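Local coordinates for probable threonyl-tRNA synthetase 1 (Aeropyrum pernix, PDB 3A32), which probably charges tRNA(Thr) with threonine in two steps, activating the amino acid with ATP first, as a zinc-binding class II homodimer, at residues K186-L189 with E190-K194; R331-F334 with T335-P338; S361-A364 with K365-D369; A443-A446 with E447-S451. All coordinates share one frame; numbering follows the deposited sequence.

Contact 1 (K186-L189 with E190-K194)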
loop_
_atom_site.group_PDB
_atom_site.type_symbol
_atom_site.label_atom_id
_atom_site.label_comp_id
_atom_site.label_asym_id
_atom_site.label_seq_id
_atom_site.Cartn_x
_atom_site.Cartn_y
_atom_site.Cartn_z
ATOM N N LYS A 186 -18.034 2.893 -12.465
ATOM C CA LYS A 186 -19.144 1.968 -12.308
ATOM C C LYS A 186 -18.733 0.561 -11.797
ATOM O O LYS A 186 -19.377 0.000 -10.884
ATOM C CB LYS A 186 -19.878 1.886 -13.638
ATOM C CG LYS A 186 -21.021 0.887 -13.690
ATOM C CD LYS A 186 -21.871 1.235 -14.846
ATOM C CE LYS A 186 -23.225 0.513 -14.833
ATOM N NZ LYS A 186 -23.109 -0.998 -14.777
ATOM N N LEU A 187 -17.689 -0.017 -12.412
ATOM C CA LEU A 187 -17.086 -1.286 -11.955
ATOM C C LEU A 187 -16.641 -1.265 -10.470
ATOM O O LEU A 187 -16.917 -2.231 -9.737
ATOM C CB LEU A 187 -15.884 -1.669 -12.846
ATOM C CG LEU A 187 -16.101 -2.090 -14.312
ATOM C CD1 LEU A 187 -14.771 -2.086 -15.085
ATOM C CD2 LEU A 187 -16.774 -3.448 -14.396
ATOM N N VAL A 188 -15.909 -0.223 -10.052
ATOM C CA VAL A 188 -15.556 -0.034 -8.655
ATOM C C VAL A 188 -16.785 0.142 -7.685
ATOM O O VAL A 188 -16.906 -0.585 -6.673
ATOM C CB VAL A 188 -14.537 1.104 -8.489
ATOM C CG1 VAL A 188 -14.372 1.481 -7.057
ATOM C CG2 VAL A 188 -13.173 0.684 -9.034
ATOM N N LEU A 189 -17.717 1.046 -8.004
ATOM C CA LEU A 189 -18.935 1.133 -7.206
ATOM C C LEU A 189 -19.675 -0.182 -7.043
ATOM O O LEU A 189 -20.036 -0.554 -5.923
ATOM C CB LEU A 189 -19.912 2.149 -7.761
ATOM C CG LEU A 189 -19.515 3.618 -7.664
ATOM C CD1 LEU A 189 -20.803 4.317 -7.797
ATOM C CD2 LEU A 189 -18.856 3.982 -6.370
ATOM N N GLU A 190 -19.898 -0.877 -8.155
ATOM C CA GLU A 190 -20.743 -2.067 -8.170
ATOM C C GLU A 190 -20.059 -3.275 -7.570
ATOM O O GLU A 190 -20.670 -4.055 -6.851
ATOM C CB GLU A 190 -21.271 -2.363 -9.600
ATOM C CG GLU A 190 -22.284 -1.318 -10.056
ATOM C CD GLU A 190 -22.938 -1.611 -11.409
ATOM O OE1 GLU A 190 -22.298 -2.268 -12.252
ATOM O OE2 GLU A 190 -24.109 -1.175 -11.635
ATOM N N ARG A 191 -18.777 -3.425 -7.856
ATOM C CA ARG A 191 -18.083 -4.667 -7.517
ATOM C C ARG A 191 -17.353 -4.637 -6.218
ATOM O O ARG A 191 -17.290 -5.682 -5.532
ATOM C CB ARG A 191 -17.176 -5.119 -8.664
ATOM C CG ARG A 191 -18.069 -5.494 -9.848
ATOM C CD ARG A 191 -17.358 -6.036 -11.011
ATOM N NE ARG A 191 -18.341 -6.169 -12.085
ATOM C CZ ARG A 191 -18.080 -6.727 -13.271
ATOM N NH1 ARG A 191 -16.852 -7.198 -13.542
ATOM N NH2 ARG A 191 -19.051 -6.799 -14.178
ATOM N N LEU A 192 -16.814 -3.465 -5.866
ATOM C CA LEU A 192 -16.096 -3.314 -4.604
ATOM C C LEU A 192 -17.060 -2.900 -3.529
ATOM O O LEU A 192 -17.050 -3.449 -2.408
ATOM C CB LEU A 192 -14.924 -2.326 -4.711
ATOM C CG LEU A 192 -14.103 -2.088 -3.453
ATOM C CD1 LEU A 192 -13.462 -3.383 -2.934
ATOM C CD2 LEU A 192 -13.045 -1.041 -3.738
ATOM N N PHE A 193 -17.923 -1.955 -3.867
ATOM C CA PHE A 193 -18.832 -1.404 -2.872
ATOM C C PHE A 193 -20.264 -1.961 -2.922
ATOM O O PHE A 193 -21.057 -1.691 -2.015
ATOM C CB PHE A 193 -18.753 0.136 -2.850
ATOM C CG PHE A 193 -17.405 0.656 -2.344
ATOM C CD1 PHE A 193 -17.056 0.528 -0.992
ATOM C CD2 PHE A 193 -16.470 1.198 -3.212
ATOM C CE1 PHE A 193 -15.793 0.984 -0.471
ATOM C CE2 PHE A 193 -15.223 1.643 -2.710
ATOM C CZ PHE A 193 -14.891 1.536 -1.313
ATOM N N LYS A 194 -20.606 -2.743 -3.946
ATOM C CA LYS A 194 -22.008 -3.227 -4.102
ATOM C C LYS A 194 -23.059 -2.124 -4.168
ATOM O O LYS A 194 -24.165 -2.256 -3.597
ATOM C CB LYS A 194 -22.358 -4.186 -2.958
ATOM C CG LYS A 194 -21.335 -5.314 -2.789
ATOM C CD LYS A 194 -21.312 -6.191 -4.072
ATOM C CE LYS A 194 -22.696 -6.847 -4.266
ATOM N NZ LYS A 194 -22.641 -7.892 -5.315
#

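Contact 2 (R331-F334 with T335-P338)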
loop_
_atom_site.group_PDB
_atom_site.type_symbol
_atom_site.label_atom_id
_atom_site.label_comp_id
_atom_site.label_asym_id
_atom_site.label_seq_id
_atom_site.Cartn_x
_atom_site.Cartn_y
_atom_site.Cartn_z
ATOM N N ARG A 331 -22.167 -1.048 7.414
ATOM C CA ARG A 331 -22.113 -2.390 6.786
ATOM C C ARG A 331 -21.176 -2.446 5.594
ATOM O O ARG A 331 -21.499 -1.961 4.514
ATOM C CB ARG A 331 -23.508 -2.877 6.379
ATOM C CG ARG A 331 -24.472 -2.999 7.544
ATOM C CD ARG A 331 -24.127 -4.146 8.555
ATOM N NE ARG A 331 -25.085 -4.192 9.673
ATOM C CZ ARG A 331 -25.159 -5.166 10.576
ATOM N NH1 ARG A 331 -24.314 -6.208 10.556
ATOM N NH2 ARG A 331 -26.092 -5.101 11.513
ATOM N N MET A 332 -19.999 -3.011 5.822
ATOM C CA MET A 332 -18.931 -3.073 4.826
ATOM C C MET A 332 -19.087 -4.306 3.934
ATOM O O MET A 332 -19.527 -5.386 4.426
ATOM C CB MET A 332 -17.558 -3.179 5.529
ATOM C CG MET A 332 -17.213 -1.993 6.481
ATOM S SD MET A 332 -17.275 -0.415 5.602
ATOM C CE MET A 332 -15.794 -0.570 4.558
ATOM N N PRO A 333 -18.659 -4.182 2.651
ATOM C CA PRO A 333 -18.579 -5.374 1.792
ATOM C C PRO A 333 -17.545 -6.346 2.370
ATOM O O PRO A 333 -16.581 -5.885 3.000
ATOM C CB PRO A 333 -18.084 -4.838 0.438
ATOM C CG PRO A 333 -17.686 -3.391 0.661
ATOM C CD PRO A 333 -18.163 -2.944 1.999
ATOM N N PHE A 334 -17.733 -7.658 2.142
ATOM C CA PHE A 334 -16.925 -8.691 2.753
ATOM C C PHE A 334 -15.415 -8.407 2.710
ATOM O O PHE A 334 -14.726 -8.607 3.711
ATOM C CB PHE A 334 -17.236 -10.066 2.149
ATOM C CG PHE A 334 -16.407 -11.183 2.706
ATOM C CD1 PHE A 334 -16.862 -11.936 3.784
ATOM C CD2 PHE A 334 -15.204 -11.537 2.099
ATOM C CE1 PHE A 334 -16.112 -13.016 4.289
ATOM C CE2 PHE A 334 -14.440 -12.593 2.596
ATOM C CZ PHE A 334 -14.893 -13.342 3.705
ATOM N N THR A 335 -14.909 -7.968 1.546
ATOM C CA THR A 335 -13.468 -7.817 1.368
ATOM C C THR A 335 -12.859 -6.704 2.279
ATOM O O THR A 335 -11.682 -6.759 2.673
ATOM C CB THR A 335 -13.099 -7.628 -0.141
ATOM O OG1 THR A 335 -13.467 -8.820 -0.882
ATOM C CG2 THR A 335 -11.616 -7.468 -0.315
ATOM N N LEU A 336 -13.706 -5.748 2.643
ATOM C CA LEU A 336 -13.358 -4.559 3.400
ATOM C C LEU A 336 -13.864 -4.515 4.858
ATOM O O LEU A 336 -13.722 -3.495 5.540
ATOM C CB LEU A 336 -13.880 -3.342 2.633
ATOM C CG LEU A 336 -13.291 -3.140 1.220
ATOM C CD1 LEU A 336 -13.874 -1.833 0.685
ATOM C CD2 LEU A 336 -11.699 -3.162 1.160
ATOM N N ALA A 337 -14.442 -5.608 5.344
ATOM C CA ALA A 337 -15.045 -5.655 6.663
ATOM C C ALA A 337 -13.915 -5.867 7.679
ATOM O O ALA A 337 -13.116 -6.815 7.553
ATOM C CB ALA A 337 -16.074 -6.818 6.732
ATOM N N PRO A 338 -13.855 -5.019 8.730
ATOM C CA PRO A 338 -12.866 -5.275 9.792
ATOM C C PRO A 338 -12.926 -6.744 10.282
ATOM O O PRO A 338 -11.890 -7.432 10.304
ATOM C CB PRO A 338 -13.268 -4.272 10.882
ATOM C CG PRO A 338 -13.888 -3.112 10.101
ATOM C CD PRO A 338 -14.688 -3.829 9.011
#

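Contact 3 (S361-A364 with K365-D369)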
loop_
_atom_site.group_PDB
_atom_site.type_symbol
_atom_site.label_atom_id
_atom_site.label_comp_id
_atom_site.label_asym_id
_atom_site.label_seq_id
_atom_site.Cartn_x
_atom_site.Cartn_y
_atom_site.Cartn_z
ATOM N N SER A 361 -13.172 -23.146 17.838
ATOM C CA SER A 361 -11.749 -22.945 17.875
ATOM C C SER A 361 -11.023 -23.447 16.606
ATOM O O SER A 361 -10.218 -22.709 16.005
ATOM C CB SER A 361 -11.211 -23.602 19.173
ATOM O OG SER A 361 -9.797 -23.613 19.214
ATOM N N SER A 362 -11.309 -24.680 16.171
ATOM C CA SER A 362 -10.701 -25.182 14.929
ATOM C C SER A 362 -11.133 -24.417 13.673
ATOM O O SER A 362 -10.297 -24.093 12.821
ATOM C CB SER A 362 -10.998 -26.635 14.734
ATOM O OG SER A 362 -10.372 -27.360 15.740
ATOM N N ILE A 363 -12.432 -24.143 13.544
ATOM C CA ILE A 363 -12.910 -23.298 12.430
ATOM C C ILE A 363 -12.191 -21.942 12.465
ATOM O O ILE A 363 -11.664 -21.515 11.459
ATOM C CB ILE A 363 -14.468 -23.118 12.411
ATOM C CG1 ILE A 363 -15.169 -24.459 12.079
ATOM C CG2 ILE A 363 -14.882 -21.980 11.411
ATOM C CD1 ILE A 363 -16.711 -24.471 12.319
ATOM N N ALA A 364 -12.137 -21.291 13.623
ATOM C CA ALA A 364 -11.457 -19.992 13.750
ATOM C C ALA A 364 -10.028 -20.069 13.277
ATOM O O ALA A 364 -9.621 -19.264 12.422
ATOM C CB ALA A 364 -11.520 -19.469 15.185
ATOM N N LYS A 365 -9.267 -21.037 13.799
ATOM C CA LYS A 365 -7.870 -21.229 13.369
ATOM C C LYS A 365 -7.766 -21.478 11.880
ATOM O O LYS A 365 -6.873 -20.944 11.231
ATOM C CB LYS A 365 -7.179 -22.405 14.090
ATOM C CG LYS A 365 -6.822 -22.153 15.545
ATOM C CD LYS A 365 -6.379 -23.496 16.275
ATOM C CE LYS A 365 -6.409 -23.349 17.823
ATOM N NZ LYS A 365 -6.590 -21.924 18.300
ATOM N N GLY A 366 -8.645 -22.333 11.360
ATOM C CA GLY A 366 -8.581 -22.701 9.955
ATOM C C GLY A 366 -8.859 -21.493 9.049
ATOM O O GLY A 366 -8.189 -21.301 8.014
ATOM N N LEU A 367 -9.876 -20.710 9.400
ATOM C CA LEU A 367 -10.173 -19.411 8.653
ATOM C C LEU A 367 -9.020 -18.399 8.716
ATOM O O LEU A 367 -8.706 -17.758 7.715
ATOM C CB LEU A 367 -11.445 -18.772 9.196
ATOM C CG LEU A 367 -12.663 -19.656 8.862
ATOM C CD1 LEU A 367 -13.834 -19.127 9.655
ATOM C CD2 LEU A 367 -12.948 -19.667 7.376
ATOM N N LEU A 368 -8.389 -18.266 9.888
ATOM C CA LEU A 368 -7.179 -17.448 10.024
ATOM C C LEU A 368 -6.086 -17.931 9.111
ATOM O O LEU A 368 -5.484 -17.142 8.455
ATOM C CB LEU A 368 -6.675 -17.391 11.471
ATOM C CG LEU A 368 -7.493 -16.521 12.442
ATOM C CD1 LEU A 368 -7.318 -16.968 13.894
ATOM C CD2 LEU A 368 -7.082 -15.061 12.284
ATOM N N ASP A 369 -5.860 -19.238 9.033
ATOM C CA ASP A 369 -4.836 -19.796 8.138
ATOM C C ASP A 369 -5.137 -19.567 6.645
ATOM O O ASP A 369 -4.206 -19.492 5.834
ATOM C CB ASP A 369 -4.641 -21.296 8.385
ATOM C CG ASP A 369 -3.996 -21.599 9.731
ATOM O OD1 ASP A 369 -3.502 -20.675 10.451
ATOM O OD2 ASP A 369 -3.961 -22.799 10.080
#

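Contact 4 (A443-A446 with E447-S451)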
loop_
_atom_site.group_PDB
_atom_site.type_symbol
_atom_site.label_atom_id
_atom_site.label_comp_id
_atom_site.label_asym_id
_atom_site.label_seq_id
_atom_site.Cartn_x
_atom_site.Cartn_y
_atom_site.Cartn_z
ATOM N N ALA A 443 -14.865 -21.127 3.544
ATOM C CA ALA A 443 -13.991 -20.426 2.584
ATOM C C ALA A 443 -14.629 -20.330 1.204
ATOM O O ALA A 443 -14.482 -19.295 0.528
ATOM C CB ALA A 443 -12.595 -21.044 2.515
ATOM N N ALA A 444 -15.386 -21.364 0.800
ATOM C CA ALA A 444 -16.161 -21.283 -0.470
ATOM C C ALA A 444 -17.220 -20.172 -0.489
ATOM O O ALA A 444 -17.429 -19.528 -1.525
ATOM C CB ALA A 444 -16.846 -22.675 -0.806
ATOM N N VAL A 445 -17.931 -19.992 0.621
ATOM C CA VAL A 445 -18.901 -18.913 0.750
ATOM C C VAL A 445 -18.179 -17.558 0.609
ATOM O O VAL A 445 -18.675 -16.653 -0.078
ATOM C CB VAL A 445 -19.637 -18.995 2.108
ATOM C CG1 VAL A 445 -20.259 -17.662 2.487
ATOM C CG2 VAL A 445 -20.702 -20.143 2.113
ATOM N N ALA A 446 -16.997 -17.438 1.233
ATOM C CA ALA A 446 -16.180 -16.237 1.177
ATOM C C ALA A 446 -15.682 -15.919 -0.227
ATOM O O ALA A 446 -15.654 -14.766 -0.615
ATOM C CB ALA A 446 -14.988 -16.346 2.140
ATOM N N GLU A 447 -15.272 -16.941 -0.969
ATOM C CA GLU A 447 -14.802 -16.790 -2.311
ATOM C C GLU A 447 -15.901 -16.284 -3.241
ATOM O O GLU A 447 -15.626 -15.493 -4.147
ATOM C CB GLU A 447 -14.136 -18.101 -2.781
ATOM C CG GLU A 447 -13.035 -18.452 -1.728
ATOM C CD GLU A 447 -12.027 -19.561 -2.083
ATOM O OE1 GLU A 447 -12.362 -20.455 -2.924
ATOM O OE2 GLU A 447 -10.895 -19.526 -1.480
ATOM N N GLU A 448 -17.129 -16.748 -3.022
ATOM C CA GLU A 448 -18.303 -16.219 -3.721
ATOM C C GLU A 448 -18.490 -14.729 -3.361
ATOM O O GLU A 448 -18.686 -13.892 -4.228
ATOM C CB GLU A 448 -19.572 -17.048 -3.382
ATOM C CG GLU A 448 -20.772 -16.830 -4.359
ATOM C CD GLU A 448 -20.383 -17.087 -5.848
ATOM O OE1 GLU A 448 -19.808 -18.194 -6.137
ATOM O OE2 GLU A 448 -20.624 -16.188 -6.716
ATOM N N LEU A 449 -18.359 -14.387 -2.089
ATOM C CA LEU A 449 -18.454 -12.961 -1.701
ATOM C C LEU A 449 -17.281 -12.111 -2.242
ATOM O O LEU A 449 -17.419 -10.894 -2.374
ATOM C CB LEU A 449 -18.603 -12.796 -0.171
ATOM C CG LEU A 449 -19.751 -13.550 0.507
ATOM C CD1 LEU A 449 -19.681 -13.438 2.060
ATOM C CD2 LEU A 449 -21.109 -13.062 -0.021
ATOM N N GLU A 450 -16.159 -12.761 -2.583
ATOM C CA GLU A 450 -14.921 -12.083 -3.019
ATOM C C GLU A 450 -14.895 -11.953 -4.526
ATOM O O GLU A 450 -14.131 -11.189 -5.088
ATOM C CB GLU A 450 -13.689 -12.869 -2.573
ATOM C CG GLU A 450 -13.343 -12.630 -1.123
ATOM C CD GLU A 450 -12.193 -13.484 -0.630
ATOM O OE1 GLU A 450 -11.897 -14.564 -1.221
ATOM O OE2 GLU A 450 -11.581 -13.075 0.364
ATOM N N SER A 451 -15.771 -12.702 -5.169
ATOM C CA SER A 451 -15.787 -12.858 -6.609
ATOM C C SER A 451 -15.808 -11.533 -7.369
ATOM O O SER A 451 -15.033 -11.345 -8.308
ATOM C CB SER A 451 -17.012 -13.707 -6.999
ATOM O OG SER A 451 -16.794 -14.137 -8.300
#

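Contact 1 (K186-L189 with E190-K194)
K186 and E190 form a salt bridge one turn apart near the C-terminal end of helix 174-191 in the class II catalytic core, an i to i+4 pairing of the kind helices favour. The lysine carbon chain runs out with CG anti to the backbone N (chi1 176°), and only its last torsion bends, which turns NZ back over the glutamate. NZ ends 2.9 Å from E190 OE1, arriving 35° out of the carboxylate plane. The other oxygen, OE2, accepts the backbone N-H of V197, so the carboxylate is gripped at both oxygens and its rotation is limited.

The same spacing next sets a methyl group over a charged plane. L187 and R191 run side by side in the same direction, and L187 CD2 sits over the centre of the guanidinium, 3.7 Å from R191 CZ. The arginine is extended from CG to NE, and its NH1 is hydrogen-bonded to S455 OG of helix 435-457.

On the buried side V188 CG1 reaches L192 CD2 and F193 CD2, each at 4.4 Å, while F62 of helix 48-65 and L314 of strand 306-316 pack against V188. Backbone bonding changes character here too: V188 O accepts from L192 N at 3.0 Å and also from F193 N at 3.3 Å, the latter lying nearly along the C=O axis.

Contact 2 (R331-F334 with T335-P338)
The ring of F334 has the backbone N of T335 set obliquely to it, 3.6 Å from F334 CD2, while F334 CZ meets A446 CB and CD1 of the ring meets L449 CD1, with E450 and A398 also at the ring. With CG anti to the backbone N (chi1 178°), the phenyl group swings away from the rest of the turn to pack on helix 435-457. The pyrrolidine of P333 supplies a second, non-aromatic ring: its CG meets L336 CD1 at 4.1 Å, an apolar touch across the base of a short 3-10 turn.

That turn is closed by L336 N, which donates to P333 O at 2.9 Å from well above the carbonyl plane. A weak bond follows from A337 N to F334 O, long at 3.4 Å although nearly straight; F334 O also accepts from Q340 NE2.

M332 fills the inner side. Its chain is bent at both chi2 (-57°) and chi3 (-71°), a curl that brings CE across L336 at about a right angle, 3.9 Å from L336 CB. Behind the sulfur, M332 CG meets P338 CD at 4.0 Å, and M332 CB lies 3.7 Å from A337 CA.

The turn is buried in the linker between helix 317-327 of the catalytic part and strand 341-347 of the anticodon-binding domain: M332 leans on L321 and L325 of that helix, L336 and P338 on helix 48-65.

Contact 3 (S361-A364 with K365-D369)
I363 and L367 make the tight side of this helical turn, lying next to each other and pointing the same way, with I363 CG2 only 3.5 Å from L367 CD1. The isoleucine puts CG2 anti to its nitrogen and CG1 beside it, so the gamma methyl rather than the longer branch faces its neighbour one turn on. L367 also folds back along the helix, bringing CG to 3.3 Å from I363 O. Both side chains are buried against L442 of helix 435-457, and A364, L367 and L368 meet V374 of strand 373-380.

The opposite character appears at S361 and K365. Here the methylene part of the lysine skims the preceding turn, CG lying 3.5 Å from S361 O, and the last torsion is nearly eclipsed (chi4 -11°), which makes the place of NZ less certain. K365 CE and NZ both come to 3.7 Å from S361 OG, proximity without a bond; the lysine is exposed. S362, which touches A435 of helix 435-457, turns its hydroxyl to D358 O one turn earlier.

The backbone is regular: L367 N donates to I363 O at 2.8 Å and L368 N to A364 O at 3.0 Å.

Within 361-369 an apolar side faces the sheet and helix 435-457 and a polar side carries K365, as is common in the crossover helix of a beta-alpha-beta unit, here with parallel strands 341-347 and 373-380 of the anticodon-binding domain.

Contact 4 (A443-A446 with E447-S451)
E450 lies back along the helix over A446, and its side chain can be traced past a single carbonyl oxygen. CB is 3.4 Å from A446 O. Placing CG beside the backbone N (chi1 -80°) carries the chain toward the earlier turn, where E450 CG comes to 3.2 Å from A446 O; E450 CG also meets T335 OG1. Extended from there, the chain takes CD to 3.7 Å from A446 O. At the end OE1, 3.8 Å from A446 O, forms a salt bridge with R462 NH2, and OE2 lies near CE2 of the F334 ring. The residue is buried, so the arginine probably helps keep the carboxylate charged.

This is a stretch of the long helix 435-457, which packs on the mixed sheet of the anticodon-binding domain. V445 points to that sheet, meeting V417, L428 and I430 of strands 412-419 and 424-431, and its CG1 lies 4.3 Å from L449 CD1, which shares V417.

Backbone bonds bind E448 N to A444 O at 3.2 Å and L449 N to V445 O at 3.0 Å. The one from E450 N to A446 O is weak, its N-H...O angle being only 119°.

In the fold
In contact 2 every touching residue is buried and the chemistry largely apolar, whereas contacts 3 and 4, within helices, and contact 1, which runs from a helix into a loop, each set a buried side against a polar one. Contact 2 touches contacts 1 and 4: F193 CE1 packs on L336 CD1 at 3.6 Å, and F334 CZ reaches A446 CB at 3.4 Å. L187 and R191 of contact 1 reach helix 435-457 farther along. Contact 3 is about 19 Å from contact 1 but about 5 Å from contact 4 between nearest atoms, and its I363 and L367 pack on L442 of contact 4's helix. Charge pairs locally in contact 1, with R462 in contact 4.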